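Local coordinates for protein gamma-hexachlorocyclohexane dehydrochlorinase (Sphingomonas paucimobilis, PDB 3A76) that catalyses two successive dehydrochlorinations of the pollutant lindane (gamma-hexachlorocyclohexane), giving 1,3,4,6-tetrachloro-1,4-cyclohexadiene, and works as a homotrimer, at residues His163-Pro166 and Pro167-Phe171; Thr157-Ala160 and Gly161-Phe164. All coordinates share one frame; numbering follows the deposited sequence.

Contact 1: residues His163-Pro166 and Pro167-Phe171; sequences HFAP and PGIHF. With SPD (spermidine), chain D.
A165 meets I169 across a tight turn: its CB lies 3.7 Å from CG2 of I169 and almost as near the branch point CB. In I169 the CG2 methyl is only roughly anti to the backbone N, chi1 to CG1 being -92° and off the staggered value; this turns CG2 to A165. Next along the chain, the ring of P166 runs alongside the I169 side chain, both pointing the same way, with P166 CD 4.1 Å from I169 CD1. The O of P166 accepts a hydrogen bond from N of I169 at 2.9 Å, with an N-H...O angle of 157°, and the donor sits above the carbonyl plane. The bond closes a type I beta turn, P166-P167-G168-I169; P167 to I169 keep helical backbone angles without regular helical bonding. The ring of P167 points away from 163-166, and its CB is 3.7 Å from C2 of spermidine. The turn belongs to the surface loop after strand 143-158. Just before it, O of F164 accepts a hydrogen bond from ND2 of N119, on strand 107-120; A165 makes backbone hydrogen bonds to the second subunit, on whose F156 P167 packs.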
ATOM      1  N   HIS B 163       2.844  22.525   1.096  1.00 33.33           N
ATOM      2  CA  HIS B 163       1.746  22.417   2.032  1.00 32.12           C
ATOM      3  C   HIS B 163       0.599  21.605   1.425  1.00 31.53           C
ATOM      4  O   HIS B 163      -0.002  22.001   0.421  1.00 31.63           O
ATOM      5  CB  HIS B 163       1.270  23.800   2.472  1.00 32.15           C
ATOM      6  CG  HIS B 163       0.349  23.764   3.649  1.00 32.67           C
ATOM      7  ND1 HIS B 163      -1.021  23.833   3.524  1.00 33.82           N
ATOM      8  CD2 HIS B 163       0.601  23.634   4.972  1.00 32.99           C
ATOM      9  CE1 HIS B 163      -1.575  23.751   4.720  1.00 34.72           C
ATOM     10  NE2 HIS B 163      -0.612  23.628   5.616  1.00 34.34           N
ATOM     11  N   PHE B 164       0.307  20.463   2.045  1.00 30.44           N
ATOM     12  CA  PHE B 164      -0.764  19.589   1.609  1.00 29.31           C
ATOM     13  C   PHE B 164      -2.089  20.291   1.848  1.00 29.61           C
ATOM     14  O   PHE B 164      -2.337  20.784   2.952  1.00 29.57           O
ATOM     15  CB  PHE B 164      -0.740  18.273   2.389  1.00 29.12           C
ATOM     16  CG  PHE B 164       0.538  17.478   2.247  1.00 26.60           C
ATOM     17  CD1 PHE B 164       1.262  17.106   3.375  1.00 26.16           C
ATOM     18  CD2 PHE B 164       1.000  17.077   1.006  1.00 24.16           C
ATOM     19  CE1 PHE B 164       2.440  16.357   3.257  1.00 24.28           C
ATOM     20  CE2 PHE B 164       2.173  16.344   0.889  1.00 24.57           C
ATOM     21  CZ  PHE B 164       2.890  15.987   2.020  1.00 22.13           C
ATOM     22  N   ALA B 165      -2.947  20.328   0.827  1.00 28.89           N
ATOM     23  CA  ALA B 165      -4.196  21.103   0.910  1.00 28.51           C
ATOM     24  C   ALA B 165      -5.214  20.591  -0.086  1.00 27.99           C
ATOM     25  O   ALA B 165      -4.839  20.035  -1.104  1.00 28.00           O
ATOM     26  CB  ALA B 165      -3.922  22.578   0.646  1.00 28.40           C
ATOM     27  N   PRO B 166      -6.511  20.794   0.189  1.00 27.94           N
ATOM     28  CA  PRO B 166      -7.506  20.326  -0.778  1.00 27.73           C
ATOM     29  C   PRO B 166      -7.384  21.073  -2.121  1.00 27.61           C
ATOM     30  O   PRO B 166      -6.833  22.184  -2.160  1.00 27.21           O
ATOM     31  CB  PRO B 166      -8.844  20.604  -0.071  1.00 27.65           C
ATOM     32  CG  PRO B 166      -8.495  20.759   1.378  1.00 27.76           C
ATOM     33  CD  PRO B 166      -7.147  21.419   1.362  1.00 27.72           C
ATOM     34  N   PRO B 167      -7.892  20.470  -3.212  1.00 27.81           N
ATOM     35  CA  PRO B 167      -7.692  20.991  -4.580  1.00 28.35           C
ATOM     36  C   PRO B 167      -8.114  22.457  -4.805  1.00 28.97           C
ATOM     37  O   PRO B 167      -7.534  23.138  -5.660  1.00 28.88           O
ATOM     38  CB  PRO B 167      -8.537  20.047  -5.446  1.00 28.20           C
ATOM     39  CG  PRO B 167      -9.453  19.371  -4.519  1.00 27.48           C
ATOM     40  CD  PRO B 167      -8.741  19.268  -3.214  1.00 27.54           C
ATOM     41  N   GLY B 168      -9.102  22.932  -4.048  1.00 29.45           N
ATOM     42  CA  GLY B 168      -9.535  24.318  -4.147  1.00 30.68           C
ATOM     43  C   GLY B 168      -8.613  25.363  -3.530  1.00 31.84           C
ATOM     44  O   GLY B 168      -8.763  26.544  -3.828  1.00 31.94           O
ATOM     45  N   ILE B 169      -7.674  24.957  -2.666  1.00 32.67           N
ATOM     46  CA  ILE B 169      -6.686  25.895  -2.097  1.00 33.42           C
ATOM     47  C   ILE B 169      -5.640  26.283  -3.149  1.00 34.70           C
ATOM     48  O   ILE B 169      -4.950  27.304  -3.017  1.00 34.93           O
ATOM     49  CB  ILE B 169      -6.057  25.403  -0.758  1.00 33.15           C
ATOM     50  CG1 ILE B 169      -6.859  25.921   0.443  1.00 32.81           C
ATOM     51  CG2 ILE B 169      -4.651  25.948  -0.569  1.00 32.18           C
ATOM     52  CD1 ILE B 169      -8.213  25.318   0.650  1.00 31.63           C
ATOM     53  N   HIS B 170      -5.544  25.464  -4.194  1.00 35.95           N
ATOM     54  CA  HIS B 170      -5.021  25.886  -5.492  1.00 37.39           C
ATOM     55  C   HIS B 170      -5.927  27.028  -5.984  1.00 38.16           C
ATOM     56  O   HIS B 170      -7.019  27.221  -5.451  1.00 38.28           O
ATOM     57  CB  HIS B 170      -5.100  24.707  -6.450  1.00 37.39           C
ATOM     58  CG  HIS B 170      -4.104  24.748  -7.562  1.00 38.47           C
ATOM     59  ND1 HIS B 170      -4.474  24.869  -8.884  1.00 39.66           N
ATOM     60  CD2 HIS B 170      -2.753  24.655  -7.556  1.00 39.82           C
ATOM     61  CE1 HIS B 170      -3.394  24.858  -9.646  1.00 39.94           C
ATOM     62  NE2 HIS B 170      -2.335  24.728  -8.864  1.00 40.50           N
ATOM     63  N   PHE B 171      -5.506  27.777  -6.999  1.00 39.18           N
ATOM     64  CA  PHE B 171      -6.169  29.063  -7.342  1.00 40.03           C
ATOM     65  C   PHE B 171      -6.645  29.903  -6.133  1.00 40.23           C
ATOM     66  O   PHE B 171      -7.767  30.423  -6.107  1.00 40.28           O
ATOM     67  CB  PHE B 171      -7.247  28.954  -8.454  1.00 40.41           C
ATOM     68  CG  PHE B 171      -8.081  27.694  -8.416  1.00 41.01           C
ATOM     69  CD1 PHE B 171      -7.902  26.706  -9.379  1.00 41.91           C
ATOM     70  CD2 PHE B 171      -9.071  27.517  -7.453  1.00 41.87           C
ATOM     71  CE1 PHE B 171      -8.673  25.542  -9.364  1.00 42.57           C
ATOM     72  CE2 PHE B 171      -9.847  26.356  -7.427  1.00 42.10           C
ATOM     73  CZ  PHE B 171      -9.649  25.368  -8.385  1.00 42.37           C
TER
HETATM   74  N1  SPD D 300     -10.761  20.654  -8.359  1.00 50.69           N
HETATM   75  C2  SPD D 300     -11.457  19.575  -7.679  1.00 50.25           C
HETATM   76  C3  SPD D 300     -11.321  18.264  -8.443  1.00 49.63           C
HETATM   77  C4  SPD D 300      -9.881  17.799  -8.600  1.00 50.45           C
HETATM   78  C5  SPD D 300      -9.873  16.283  -8.671  1.00 51.53           C
HETATM   79  N6  SPD D 300      -9.057  15.762  -9.750  1.00 53.13           N
HETATM   80  C7  SPD D 300      -7.895  14.948  -9.440  1.00 53.36           C
HETATM   81  C8  SPD D 300      -7.736  13.780 -10.396  1.00 53.23           C
HETATM   82  C9  SPD D 300      -7.846  12.476  -9.631  1.00 53.61           C
HETATM   83  N10 SPD D 300      -7.573  11.347 -10.505  1.00 55.55           N

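Contact 2: residues Thr157-Ala160 and Gly161-Phe164; sequences TPLA and GIHF
L159 has CG anti to its carbonyl carbon (chi1 -61°) and an extended chi2 of 177°, a combination that carries CD1 out to the ring of F164. The ring comes to meet it with a similar chi1 of -60°, CG again lying opposite the carbonyl carbon. CD1 of L159 arrives obliquely at the far end of the ring, unusually close at 3.2 Å from CZ of F164, and 3.5 Å from CE1 of F164. The side chains cross at about a right angle, and the CD1 methyl is the part of L159 that meets the ring. Nearer the backbone, CB of L159 packs on CB of I162 at 3.9 Å. The chain reverses between these residues through A160 and G161, both exposed, while L159, I162 and F164 turn buried apolar side chains into the structure. At the turn the approach of A160 O to I162 N is too poorly angled for a hydrogen bond; the side chains that meet across the loop are apolar. Outside the loop, L159 pairs through its backbone with S126 of strand 125-140, whose hydroxyl OG is hydrogen-bonded to the backbone N of F164. The third subunit packs its I162 on L159 and I162, and F164 stacks its ring on Y155 of the second subunit. The loop thus leaves strand 143-158 beside strands 125-140 and 107-120, where all three subunits meet.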
ATOM      1  N   THR B 157      10.005  14.203   8.318  1.00 28.52           N
ATOM      2  CA  THR B 157      10.437  15.325   7.482  1.00 29.30           C
ATOM      3  C   THR B 157       9.363  16.408   7.286  1.00 30.05           C
ATOM      4  O   THR B 157       8.430  16.219   6.505  1.00 29.77           O
ATOM      5  CB  THR B 157      10.950  14.827   6.101  1.00 29.42           C
ATOM      6  OG1 THR B 157      11.648  13.584   6.254  1.00 28.89           O
ATOM      7  CG2 THR B 157      11.890  15.857   5.460  1.00 30.40           C
ATOM      8  N   PRO B 158       9.502  17.554   7.990  1.00 31.31           N
ATOM      9  CA  PRO B 158       8.726  18.738   7.628  1.00 32.02           C
ATOM     10  C   PRO B 158       9.041  19.090   6.188  1.00 32.80           C
ATOM     11  O   PRO B 158      10.179  18.895   5.736  1.00 32.90           O
ATOM     12  CB  PRO B 158       9.273  19.821   8.561  1.00 32.30           C
ATOM     13  CG  PRO B 158      10.598  19.299   9.032  1.00 32.13           C
ATOM     14  CD  PRO B 158      10.385  17.828   9.138  1.00 31.39           C
ATOM     15  N   LEU B 159       8.047  19.577   5.458  1.00 33.48           N
ATOM     16  CA  LEU B 159       8.241  19.786   4.033  1.00 34.18           C
ATOM     17  C   LEU B 159       8.547  21.238   3.689  1.00 34.97           C
ATOM     18  O   LEU B 159       8.111  22.152   4.394  1.00 35.13           O
ATOM     19  CB  LEU B 159       7.074  19.191   3.239  1.00 33.92           C
ATOM     20  CG  LEU B 159       6.988  17.676   3.501  1.00 33.37           C
ATOM     21  CD1 LEU B 159       5.814  17.047   2.815  1.00 32.63           C
ATOM     22  CD2 LEU B 159       8.261  16.957   3.095  1.00 32.28           C
ATOM     23  N   ALA B 160       9.331  21.425   2.624  1.00 35.95           N
ATOM     24  CA  ALA B 160       9.888  22.731   2.228  1.00 36.41           C
ATOM     25  C   ALA B 160       8.832  23.835   2.025  1.00 36.53           C
ATOM     26  O   ALA B 160       8.176  24.271   2.980  1.00 36.67           O
ATOM     27  CB  ALA B 160      10.767  22.573   0.968  1.00 36.57           C
ATOM     28  N   GLY B 161       8.685  24.297   0.788  1.00 36.41           N
ATOM     29  CA  GLY B 161       7.629  25.247   0.461  1.00 36.33           C
ATOM     30  C   GLY B 161       6.391  24.472   0.053  1.00 36.23           C
ATOM     31  O   GLY B 161       5.609  24.920  -0.792  1.00 36.60           O
ATOM     32  N   ILE B 162       6.223  23.299   0.657  1.00 35.65           N
ATOM     33  CA  ILE B 162       5.128  22.402   0.330  1.00 34.85           C
ATOM     34  C   ILE B 162       4.114  22.390   1.464  1.00 34.17           C
ATOM     35  O   ILE B 162       4.474  22.296   2.638  1.00 34.59           O
ATOM     36  CB  ILE B 162       5.652  20.973   0.014  1.00 35.03           C
ATOM     37  CG1 ILE B 162       6.549  21.011  -1.229  1.00 34.94           C
ATOM     38  CG2 ILE B 162       4.501  19.992  -0.173  1.00 34.57           C
ATOM     39  CD1 ILE B 162       7.555  19.887  -1.317  1.00 36.11           C
ATOM     40  N   HIS B 163       2.844  22.525   1.096  1.00 33.33           N
ATOM     41  CA  HIS B 163       1.746  22.417   2.032  1.00 32.12           C
ATOM     42  C   HIS B 163       0.599  21.605   1.425  1.00 31.53           C
ATOM     43  O   HIS B 163      -0.002  22.001   0.421  1.00 31.63           O
ATOM     44  CB  HIS B 163       1.270  23.800   2.472  1.00 32.15           C
ATOM     45  CG  HIS B 163       0.349  23.764   3.649  1.00 32.67           C
ATOM     46  ND1 HIS B 163      -1.021  23.833   3.524  1.00 33.82           N
ATOM     47  CD2 HIS B 163       0.601  23.634   4.972  1.00 32.99           C
ATOM     48  CE1 HIS B 163      -1.575  23.751   4.720  1.00 34.72           C
ATOM     49  NE2 HIS B 163      -0.612  23.628   5.616  1.00 34.34           N
ATOM     50  N   PHE B 164       0.307  20.463   2.045  1.00 30.44           N
ATOM     51  CA  PHE B 164      -0.764  19.589   1.609  1.00 29.31           C
ATOM     52  C   PHE B 164      -2.089  20.291   1.848  1.00 29.61           C
ATOM     53  O   PHE B 164      -2.337  20.784   2.952  1.00 29.57           O
ATOM     54  CB  PHE B 164      -0.740  18.273   2.389  1.00 29.12           C
ATOM     55  CG  PHE B 164       0.538  17.478   2.247  1.00 26.60           C
ATOM     56  CD1 PHE B 164       1.262  17.106   3.375  1.00 26.16           C
ATOM     57  CD2 PHE B 164       1.000  17.077   1.006  1.00 24.16           C
ATOM     58  CE1 PHE B 164       2.440  16.357   3.257  1.00 24.28           C
ATOM     59  CE2 PHE B 164       2.173  16.344   0.889  1.00 24.57           C
ATOM     60  CZ  PHE B 164       2.890  15.987   2.020  1.00 22.13           C
TER

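Contact 2 comes first along the chain and contact 1 continues from it, H163 and F164 being common to both; their centres are 13 Å apart. Together they run from the end of strand 143-158, the last of the mixed sheet, into the C-terminal segment that follows it. Contact 2 is the more buried, although its turn at A160 and G161 is exposed, and it turns back beside strand 125-140 among the three subunits, whereas contact 1 lies farther from the centre of the chain, on the surface. Both touch the second subunit, so the tail follows the interface after the strand ends. In this homotrimer the segment therefore joins the sheet of its own SnoaL-like domain to neighbouring copies.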